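Local coordinates for protein PrgX (Enterococcus faecalis, PDB 2AWI) that acts as the receptor for the peptide sex pheromone cCF10 and probably binds DNA as a repressor in the regulation of conjugation, at residues Y238-K249 with E279-F289. The protein carries 1 engineered substitution. Numbering follows the deposited sequence.
Sequences YLKQIYQFLTDK and ELTKISAKEKF
The carboxylate of E287 is held by two cations: its OE1 lies 2.9 Å from K249 NZ, a salt bridge whose hydrogen bond is weak and whose fine geometry is doubtful, while OE2 makes a salt bridge with R205 NE from outside the two segments. K249 gets there by folding back on itself: the bend at chi2 lays CD over one face of the F245 ring, offset toward the rim, and the bend at chi4 turns NZ to E287 OE1. E287 is likewise bent at chi2, and CD2 of L246 packs against its CG and CD, 3.8 Å from the latter. Next to this pair the aromatic rings of F245 and F289 form a T-shaped stack. F245, its CG anti to the backbone N (chi1 -178°), points CZ at the centre of one F289 face, with the ring planes at 78° and the centroids 5.3 Å apart. A Schellman motif at K288, with F289 N bonded to S284 O, ends helix 270-286 and turns the chain. F289 of the second subunit also packs on F245, and the K249 backbone is hydrogen-bonded to that subunit, so this end of the contact is part of a subunit interface. Farther back along the helices the seam is aliphatic: I242 sends CD1 to L280 CD1 (3.8 Å) and CG2 to I283 CG2 (4.0 Å), and I283 CG2 also meets L246 CD2. Y238 closes this end, its OH 3.5 Å from L280 CB and its ring edge turned to E279 OE1. The axes of 238-248 and 279-286 run nearly parallel (5°), 12.0 Å apart at closest approach, with helix 251-266 between them in sequence and packed against both Y238 and L280. Such side-by-side alignment of every second helix is characteristic of the stacked helical hairpins of a TPR-like superhelix, consistent with this receptor's C-terminal TPR region.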
loop_
_atom_site.group_PDB
_atom_site.type_symbol
_atom_site.label_atom_id
_atom_site.label_comp_id
_atom_site.label_asym_id
_atom_site.label_seq_id
_atom_site.Cartn_x
_atom_site.Cartn_y
_atom_site.Cartn_z
ATOM N N TYR A 238 11.887 -9.553 10.664
ATOM C CA TYR A 238 11.224 -10.056 9.472
ATOM C C TYR A 238 11.077 -11.574 9.621
ATOM O O TYR A 238 10.087 -12.157 9.186
ATOM C CB TYR A 238 12.043 -9.720 8.218
ATOM C CG TYR A 238 11.955 -10.758 7.116
ATOM C CD1 TYR A 238 12.878 -11.797 7.036
ATOM C CD2 TYR A 238 10.933 -10.718 6.173
ATOM C CE1 TYR A 238 12.787 -12.771 6.044
ATOM C CE2 TYR A 238 10.828 -11.687 5.178
ATOM C CZ TYR A 238 11.757 -12.711 5.120
ATOM O OH TYR A 238 11.656 -13.674 4.141
ATOM N N LEU A 239 12.073 -12.204 10.237
ATOM C CA LEU A 239 12.046 -13.641 10.449
ATOM C C LEU A 239 10.993 -13.949 11.506
ATOM O O LEU A 239 10.376 -15.009 11.495
ATOM C CB LEU A 239 13.430 -14.134 10.888
ATOM C CG LEU A 239 14.465 -14.114 9.755
ATOM C CD1 LEU A 239 15.887 -14.226 10.311
ATOM C CD2 LEU A 239 14.164 -15.252 8.790
ATOM N N LYS A 240 10.786 -12.998 12.407
ATOM C CA LYS A 240 9.792 -13.135 13.460
ATOM C C LYS A 240 8.410 -13.071 12.812
ATOM O O LYS A 240 7.510 -13.830 13.172
ATOM C CB LYS A 240 9.952 -12.006 14.480
ATOM C CG LYS A 240 8.943 -12.017 15.613
ATOM C CD LYS A 240 9.129 -10.794 16.500
ATOM C CE LYS A 240 8.030 -10.671 17.540
ATOM N NZ LYS A 240 8.185 -9.429 18.357
ATOM N N GLN A 241 8.244 -12.164 11.853
ATOM C CA GLN A 241 6.972 -12.029 11.155
ATOM C C GLN A 241 6.682 -13.335 10.414
ATOM O O GLN A 241 5.538 -13.775 10.338
ATOM C CB GLN A 241 7.018 -10.862 10.161
ATOM C CG GLN A 241 7.160 -9.480 10.799
ATOM C CD GLN A 241 6.060 -9.172 11.797
ATOM O OE1 GLN A 241 4.874 -9.289 11.491
ATOM N NE2 GLN A 241 6.450 -8.771 13.001
ATOM N N ILE A 242 7.725 -13.951 9.868
ATOM C CA ILE A 242 7.566 -15.213 9.158
ATOM C C ILE A 242 7.217 -16.310 10.168
ATOM O O ILE A 242 6.398 -17.178 9.892
ATOM C CB ILE A 242 8.854 -15.592 8.410
ATOM C CG1 ILE A 242 9.155 -14.538 7.344
ATOM C CG2 ILE A 242 8.723 -16.981 7.793
ATOM C CD1 ILE A 242 8.055 -14.376 6.305
ATOM N N TYR A 243 7.848 -16.255 11.338
ATOM C CA TYR A 243 7.594 -17.222 12.401
ATOM C C TYR A 243 6.113 -17.190 12.778
ATOM O O TYR A 243 5.484 -18.236 12.930
ATOM C CB TYR A 243 8.433 -16.884 13.636
ATOM C CG TYR A 243 8.084 -17.701 14.867
ATOM C CD1 TYR A 243 8.561 -19.001 15.024
ATOM C CD2 TYR A 243 7.264 -17.179 15.869
ATOM C CE1 TYR A 243 8.233 -19.763 16.147
ATOM C CE2 TYR A 243 6.929 -17.937 16.999
ATOM C CZ TYR A 243 7.418 -19.228 17.128
ATOM O OH TYR A 243 7.088 -19.996 18.225
ATOM N N GLN A 244 5.571 -15.983 12.931
ATOM C CA GLN A 244 4.170 -15.791 13.297
ATOM C C GLN A 244 3.221 -16.301 12.217
ATOM O O GLN A 244 2.135 -16.787 12.519
ATOM C CB GLN A 244 3.892 -14.309 13.560
ATOM C CG GLN A 244 4.725 -13.708 14.682
ATOM C CD GLN A 244 4.511 -12.208 14.846
ATOM O OE1 GLN A 244 5.128 -11.572 15.704
ATOM N NE2 GLN A 244 3.638 -11.637 14.022
ATOM N N PHE A 245 3.631 -16.180 10.960
ATOM C CA PHE A 245 2.812 -16.641 9.852
ATOM C C PHE A 245 2.810 -18.166 9.851
ATOM O O PHE A 245 1.760 -18.807 9.715
ATOM C CB PHE A 245 3.377 -16.128 8.525
ATOM C CG PHE A 245 2.565 -16.526 7.321
ATOM C CD1 PHE A 245 1.288 -16.004 7.116
ATOM C CD2 PHE A 245 3.076 -17.426 6.393
ATOM C CE1 PHE A 245 0.533 -16.371 6.002
ATOM C CE2 PHE A 245 2.333 -17.803 5.275
ATOM C CZ PHE A 245 1.056 -17.273 5.077
ATOM N N LEU A 246 3.996 -18.743 10.004
ATOM C CA LEU A 246 4.140 -20.188 10.013
ATOM C C LEU A 246 3.364 -20.834 11.156
ATOM O O LEU A 246 2.901 -21.965 11.030
ATOM C CB LEU A 246 5.620 -20.569 10.120
ATOM C CG LEU A 246 6.546 -20.144 8.980
ATOM C CD1 LEU A 246 7.922 -20.744 9.220
ATOM C CD2 LEU A 246 5.984 -20.611 7.640
ATOM N N THR A 247 3.220 -20.113 12.263
ATOM C CA THR A 247 2.516 -20.630 13.434
ATOM C C THR A 247 0.999 -20.577 13.297
ATOM O O THR A 247 0.310 -21.554 13.592
ATOM C CB THR A 247 2.915 -19.859 14.704
ATOM O OG1 THR A 247 4.320 -20.025 14.944
ATOM C CG2 THR A 247 2.127 -20.370 15.910
ATOM N N ASP A 248 0.487 -19.432 12.859
ATOM C CA ASP A 248 -0.947 -19.248 12.682
ATOM C C ASP A 248 -1.247 -18.379 11.467
ATOM O O ASP A 248 -1.700 -17.247 11.614
ATOM C CB ASP A 248 -1.558 -18.615 13.935
ATOM C CG ASP A 248 -0.638 -17.599 14.587
ATOM O OD1 ASP A 248 0.411 -18.009 15.122
ATOM O OD2 ASP A 248 -0.959 -16.392 14.567
ATOM N N LYS A 249 -1.005 -18.924 10.277
ATOM C CA LYS A 249 -1.222 -18.222 9.011
ATOM C C LYS A 249 -1.907 -16.869 9.148
ATOM O O LYS A 249 -3.069 -16.690 8.786
ATOM C CB LYS A 249 -1.997 -19.114 8.036
ATOM C CG LYS A 249 -1.256 -20.396 7.679
ATOM C CD LYS A 249 0.192 -20.094 7.290
ATOM C CE LYS A 249 0.994 -21.358 7.008
ATOM N NZ LYS A 249 0.564 -22.026 5.744
ATOM N N GLU A 279 14.443 -15.985 0.026
ATOM C CA GLU A 279 13.983 -16.664 1.231
ATOM C C GLU A 279 12.469 -16.780 1.251
ATOM O O GLU A 279 11.928 -17.879 1.325
ATOM C CB GLU A 279 14.459 -15.919 2.490
ATOM C CG GLU A 279 15.636 -16.584 3.201
ATOM C CD GLU A 279 16.320 -15.686 4.230
ATOM O OE1 GLU A 279 15.628 -15.137 5.112
ATOM O OE2 GLU A 279 17.558 -15.539 4.159
ATOM N N LEU A 280 11.789 -15.644 1.174
ATOM C CA LEU A 280 10.330 -15.620 1.202
ATOM C C LEU A 280 9.690 -16.410 0.059
ATOM O O LEU A 280 8.574 -16.911 0.196
ATOM C CB LEU A 280 9.828 -14.173 1.173
ATOM C CG LEU A 280 8.309 -13.987 1.241
ATOM C CD1 LEU A 280 7.784 -14.531 2.563
ATOM C CD2 LEU A 280 7.964 -12.517 1.095
ATOM N N THR A 281 10.391 -16.517 -1.064
ATOM C CA THR A 281 9.872 -17.255 -2.211
ATOM C C THR A 281 9.835 -18.748 -1.898
ATOM O O THR A 281 8.887 -19.449 -2.259
ATOM C CB THR A 281 10.745 -17.031 -3.469
ATOM O OG1 THR A 281 10.711 -15.648 -3.837
ATOM C CG2 THR A 281 10.228 -17.861 -4.634
ATOM N N LYS A 282 10.870 -19.226 -1.217
ATOM C CA LYS A 282 10.951 -20.633 -0.857
ATOM C C LYS A 282 10.016 -20.933 0.307
ATOM O O LYS A 282 9.357 -21.973 0.335
ATOM C CB LYS A 282 12.394 -20.997 -0.508
ATOM C CG LYS A 282 13.362 -20.744 -1.659
ATOM C CD LYS A 282 14.792 -21.116 -1.308
ATOM C CE LYS A 282 15.733 -20.826 -2.476
ATOM N NZ LYS A 282 17.140 -21.263 -2.216
ATOM N N ILE A 283 9.952 -20.015 1.263
ATOM C CA ILE A 283 9.077 -20.189 2.410
ATOM C C ILE A 283 7.650 -20.340 1.890
ATOM O O ILE A 283 6.956 -21.303 2.217
ATOM C CB ILE A 283 9.115 -18.958 3.348
ATOM C CG1 ILE A 283 10.528 -18.746 3.901
ATOM C CG2 ILE A 283 8.131 -19.151 4.492
ATOM C CD1 ILE A 283 10.965 -19.794 4.905
ATOM N N SER A 284 7.232 -19.378 1.071
ATOM C CA SER A 284 5.890 -19.356 0.491
ATOM C C SER A 284 5.526 -20.609 -0.304
ATOM O O SER A 284 4.382 -21.064 -0.267
ATOM C CB SER A 284 5.728 -18.124 -0.405
ATOM O OG SER A 284 5.771 -16.934 0.364
ATOM N N ALA A 285 6.492 -21.159 -1.032
ATOM C CA ALA A 285 6.247 -22.361 -1.817
ATOM C C ALA A 285 5.910 -23.537 -0.899
ATOM O O ALA A 285 4.902 -24.218 -1.099
ATOM C CB ALA A 285 7.467 -22.683 -2.673
ATOM N N LYS A 286 6.744 -23.767 0.114
ATOM C CA LYS A 286 6.518 -24.864 1.052
ATOM C C LYS A 286 5.151 -24.754 1.718
ATOM O O LYS A 286 4.561 -25.761 2.122
ATOM C CB LYS A 286 7.619 -24.887 2.117
ATOM C CG LYS A 286 9.007 -25.206 1.557
ATOM C CD LYS A 286 10.129 -24.980 2.576
ATOM C CE LYS A 286 9.972 -25.851 3.813
ATOM N NZ LYS A 286 11.164 -25.744 4.700
ATOM N N GLU A 287 4.643 -23.531 1.829
ATOM C CA GLU A 287 3.342 -23.323 2.449
ATOM C C GLU A 287 2.242 -23.251 1.391
ATOM O O GLU A 287 1.075 -23.014 1.708
ATOM C CB GLU A 287 3.351 -22.040 3.288
ATOM C CG GLU A 287 4.427 -22.012 4.363
ATOM C CD GLU A 287 4.264 -23.112 5.396
ATOM O OE1 GLU A 287 3.207 -23.163 6.057
ATOM O OE2 GLU A 287 5.199 -23.923 5.553
ATOM N N LYS A 288 2.625 -23.464 0.136
ATOM C CA LYS A 288 1.690 -23.434 -0.987
ATOM C C LYS A 288 1.002 -22.081 -1.169
ATOM O O LYS A 288 -0.151 -22.010 -1.600
ATOM C CB LYS A 288 0.639 -24.541 -0.828
ATOM C CG LYS A 288 1.238 -25.923 -0.637
ATOM C CD LYS A 288 2.161 -26.288 -1.791
ATOM C CE LYS A 288 2.913 -27.581 -1.515
ATOM N NZ LYS A 288 1.976 -28.694 -1.198
ATOM N N PHE A 289 1.723 -21.013 -0.834
ATOM C CA PHE A 289 1.228 -19.650 -0.979
ATOM C C PHE A 289 2.013 -18.981 -2.099
ATOM O O PHE A 289 3.226 -19.156 -2.202
ATOM C CB PHE A 289 1.444 -18.846 0.305
ATOM C CG PHE A 289 0.227 -18.746 1.181
ATOM C CD1 PHE A 289 -0.086 -19.759 2.084
ATOM C CD2 PHE A 289 -0.596 -17.624 1.116
ATOM C CE1 PHE A 289 -1.202 -19.654 2.916
ATOM C CE2 PHE A 289 -1.713 -17.506 1.939
ATOM C CZ PHE A 289 -2.017 -18.524 2.843
#